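Local structure of NanU sialic acid binding protein (Bacteroides fragilis, 4L7T) at residues Q210-K213 and G214-L218; Q239-V242 and S243-V247. The protein binds sialic acid with high affinity and probably captures it at the bacterial outer membrane for uptake. All coordinates share one frame; numbering follows the deposited sequence. Where two conformers were deposited one is given.

Contact 1: Q210-K213 and G214-L218; sequences QMLK and GEVYL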
# COMPACT_ATOMS: atom_id res chain seq x y z
N GLN A 210 -7.72 12.56 -5.74
CA GLN A 210 -9.10 12.24 -5.32
C GLN A 210 -9.17 10.93 -4.48
O GLN A 210 -9.97 10.83 -3.55
CB GLN A 210 -10.05 12.12 -6.52
CG GLN A 210 -10.24 13.48 -7.26
CD GLN A 210 -10.78 14.52 -6.37
OE1 GLN A 210 -11.77 14.30 -5.69
NE2 GLN A 210 -10.16 15.70 -6.38
N MET A 211 -8.28 9.96 -4.80
CA MET A 211 -8.26 8.74 -3.98
C MET A 211 -7.78 9.12 -2.54
O MET A 211 -8.39 8.67 -1.55
CB MET A 211 -7.24 7.74 -4.55
CG MET A 211 -7.69 6.97 -5.76
SD MET A 211 -9.03 5.83 -5.39
CE MET A 211 -8.19 4.61 -4.34
N LEU A 212 -6.69 9.92 -2.44
CA LEU A 212 -6.17 10.28 -1.16
C LEU A 212 -7.25 11.10 -0.42
O LEU A 212 -7.46 10.92 0.79
CB LEU A 212 -4.92 11.16 -1.40
CG LEU A 212 -4.36 11.79 -0.14
CD1 LEU A 212 -3.91 10.71 0.90
CD2 LEU A 212 -3.16 12.71 -0.42
N LYS A 213 -7.96 12.01 -1.15
CA LYS A 213 -9.05 12.77 -0.56
C LYS A 213 -10.10 11.82 0.02
O LYS A 213 -10.60 12.05 1.15
CB LYS A 213 -9.73 13.68 -1.59
CG LYS A 213 -10.81 14.63 -0.99
CD LYS A 213 -11.10 15.64 -2.11
CE LYS A 213 -11.93 16.81 -1.45
NZ LYS A 213 -12.63 17.66 -2.55
N GLY A 214 -10.48 10.76 -0.72
CA GLY A 214 -11.46 9.76 -0.18
C GLY A 214 -10.88 9.17 1.13
O GLY A 214 -11.57 9.18 2.15
N GLU A 215 -9.65 8.69 1.11
CA GLU A 215 -9.11 8.05 2.34
C GLU A 215 -9.06 9.07 3.52
O GLU A 215 -9.34 8.69 4.68
CB GLU A 215 -7.71 7.48 2.09
CG GLU A 215 -7.57 6.40 1.06
CD GLU A 215 -6.14 5.86 1.15
OE1 GLU A 215 -5.14 6.65 1.01
OE2 GLU A 215 -6.07 4.64 1.36
N VAL A 216 -8.66 10.33 3.23
CA VAL A 216 -8.38 11.32 4.25
C VAL A 216 -9.70 11.74 4.88
O VAL A 216 -9.79 11.84 6.15
CB VAL A 216 -7.62 12.48 3.59
CG1 VAL A 216 -7.74 13.75 4.42
CG2 VAL A 216 -6.13 12.11 3.43
N TYR A 217 -10.74 11.93 4.06
CA TYR A 217 -12.01 12.30 4.67
C TYR A 217 -12.77 11.15 5.33
O TYR A 217 -13.48 11.38 6.31
CB TYR A 217 -12.89 13.07 3.65
CG TYR A 217 -12.43 14.50 3.53
CD1 TYR A 217 -13.13 15.50 4.22
CD2 TYR A 217 -11.34 14.87 2.73
CE1 TYR A 217 -12.74 16.84 4.08
CE2 TYR A 217 -10.92 16.23 2.62
CZ TYR A 217 -11.60 17.18 3.31
OH TYR A 217 -11.16 18.52 3.20
N LEU A 218 -12.59 9.90 4.90
CA LEU A 218 -13.03 8.77 5.72
C LEU A 218 -12.32 8.75 7.09
O LEU A 218 -13.01 8.53 8.09
CB LEU A 218 -12.79 7.44 5.01
CG LEU A 218 -13.63 7.16 3.77
CD1 LEU A 218 -13.27 5.79 3.09
CD2 LEU A 218 -15.15 7.24 4.21
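Four consecutive i to i+4 backbone hydrogen bonds join Gln-210 through Lys-213 to Gly-214 through Tyr-217 within helix 206-223. The amide N of Gly-214 lies 2.9 Å from Gln-210 O, and Glu-215, Val-216 and Tyr-217 bond in turn to the carbonyls of Met-211, Leu-212 and Lys-213. Val-216 N lies 2.8 Å from Leu-212 O, almost in line with the C=O bond, although its N-H is bent about 30° from straight. Beside this bond the two side chains meet as well: CG2 of Val-216 rests 3.6 Å from CD1 of Leu-212, a branch-to-branch contact made because the leucine sends CG away from its own N (chi1 172°) and leans along the helix. The same methyl is 3.2 Å from Leu-212 O. Phe-140 of helix 121-146 packs on both residues, while Met-211 and Glu-215 face helix 388-401; helix 206-223 is thus covered by neighbouring helices on several sides, consistent with the TPR-like helical scaffold of the SusD family. One residue further on, the CD2 side of the Tyr-217 ring meets the stem of Lys-213, CD2 lying 3.8 Å from the lysine CG. The ring also turns an edge to Lys-213 O, which sits in its plane 3.3 Å from CD2. Lys-213 is extended throughout, with CG opposite its backbone N (chi1 -174°), and carries NZ away from the tyrosine, toward Gln-210, to a salt bridge with Glu-188; Gln-210 NE2 is hydrogen-bonded to the same carboxylate oxygen. On another side of the helix, Glu-215 OE1 is hydrogen-bonded to Tyr-386 OH.

Contact 2: Q239-V242 and S243-V247; sequences QSIV and SNANV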
# COMPACT_ATOMS: atom_id res chain seq x y z
N GLN A 239 -16.53 9.36 -6.33
CA GLN A 239 -17.49 9.38 -7.46
C GLN A 239 -16.90 10.15 -8.65
O GLN A 239 -17.18 9.80 -9.81
CB GLN A 239 -18.86 10.01 -7.05
CG GLN A 239 -19.65 8.97 -6.29
CD GLN A 239 -20.97 9.53 -5.69
OE1 GLN A 239 -21.09 10.71 -5.41
NE2 GLN A 239 -21.86 8.67 -5.42
N SER A 240 -16.07 11.14 -8.34
CA SER A 240 -15.43 11.99 -9.40
C SER A 240 -14.39 11.15 -10.19
O SER A 240 -14.15 11.45 -11.33
CB SER A 240 -14.91 13.34 -8.83
OG SER A 240 -13.60 13.11 -8.35
N ILE A 241 -13.79 10.13 -9.54
CA ILE A 241 -12.88 9.21 -10.29
C ILE A 241 -13.66 8.29 -11.20
O ILE A 241 -13.38 8.12 -12.40
CB ILE A 241 -12.06 8.37 -9.28
CG1 ILE A 241 -11.17 9.30 -8.47
CG2 ILE A 241 -11.25 7.25 -10.06
CD1 ILE A 241 -10.61 8.49 -7.28
N VAL A 242 -14.76 7.74 -10.66
CA VAL A 242 -15.68 6.86 -11.48
C VAL A 242 -16.17 7.66 -12.71
O VAL A 242 -16.24 7.09 -13.80
CB VAL A 242 -16.89 6.45 -10.63
CG1 VAL A 242 -17.93 5.72 -11.53
CG2 VAL A 242 -16.43 5.51 -9.44
N SER A 243 -16.47 8.95 -12.54
CA SER A 243 -17.03 9.69 -13.66
C SER A 243 -15.95 10.15 -14.61
O SER A 243 -16.08 9.92 -15.82
CB SER A 243 -17.84 10.89 -13.17
OG SER A 243 -17.08 11.82 -12.40
N ASN A 244 -14.89 10.76 -14.08
CA ASN A 244 -13.96 11.56 -14.96
C ASN A 244 -12.63 10.95 -15.36
O ASN A 244 -11.92 11.51 -16.26
CB ASN A 244 -13.65 12.91 -14.34
CG ASN A 244 -14.94 13.73 -14.04
OD1 ASN A 244 -14.92 14.55 -13.13
ND2 ASN A 244 -16.07 13.41 -14.70
N ALA A 245 -12.22 9.90 -14.66
CA ALA A 245 -10.90 9.36 -14.94
C ALA A 245 -10.96 8.17 -15.88
O ALA A 245 -11.93 7.36 -15.84
CB ALA A 245 -10.22 8.91 -13.62
N ASN A 246 -9.89 7.99 -16.69
CA ASN A 246 -9.91 6.81 -17.56
C ASN A 246 -9.42 5.54 -16.82
O ASN A 246 -8.24 5.25 -16.78
CB ASN A 246 -9.00 7.00 -18.78
CG ASN A 246 -9.01 5.76 -19.66
OD1 ASN A 246 -9.90 4.92 -19.53
ND2 ASN A 246 -8.02 5.63 -20.50
N VAL A 247 -10.35 4.85 -16.18
CA VAL A 247 -10.05 3.70 -15.35
C VAL A 247 -11.05 2.61 -15.58
O VAL A 247 -12.21 2.90 -15.92
CB VAL A 247 -10.13 4.08 -13.82
CG1 VAL A 247 -8.81 4.92 -13.40
CG2 VAL A 247 -11.46 4.78 -13.41
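With its CG2 set opposite the backbone N, Ile-241 (CG1 torsion chi1 -63°) directs that methyl along the helix toward Ala-245 and Val-247, whereas Ser-243 tucks OG between its own N and carbonyl carbon (chi1 61°) and so turns the hydroxyl back over the preceding turn. Together these groups finish the C-terminal end of helix 227-244: Asn-244 is its last residue and Ala-245 the first to leave helical backbone angles. The last turn is held by three i to i+4 bonds, from the amides of Ser-243, Asn-244 and Ala-245 to the carbonyls of Gln-239, Ser-240 and Ile-241. The bond from Asn-244 N to Ser-240 O is 2.9 Å long, but the donor stands 38° out of the carbonyl plane; that from Ala-245 N to Ile-241 O lengthens to 3.1 Å as the chain leaves the helix. Ser-243 OG also lies 3.1 Å from Ser-240 O, although the carbonyl of Gln-239 is another possible acceptor for its proton. On the other side of the turn the contact is apolar. CG2 of Ile-241 touches the methyl of Ala-245 at 4.1 Å, and the chain, bending through an inverse gamma turn centred on Asn-246, brings Val-247 back beside the same isoleucine. Ile-268 of strand 267-271 packs on both Ile-241 and Val-247, and Tyr-388 at the start of helix 388-401 touches Val-242 and Val-247. Val-247 meets the isoleucine through one methyl branch, its CG2 lying 4.2 Å from Ile-241 CG2.

In the fold
Helices 206-223 and 227-244 are successive in the chain and pack side by side, and contacts 1 and 2, whose centres lie about 14 Å apart, meet along their shared face. Ile-241 touches both Gln-210 and Met-211: its CG1 lies 3.6 Å from Gln-210 CB, and its CD1 touches Met-211 SD at the same distance. Ser-240 OG, hydrogen-bonded to Ala-237 O and Tyr-195 OH, makes a weak hydrogen bond with Gln-210 OE1. Contact 1 is buried, its centre about 14 Å from that of the chain; contact 2 is at the surface, about 21 Å out. Helix 388-401 touches side chains from both. Neither contact includes Thr-483 or Thr-486, the residues of the sodium site.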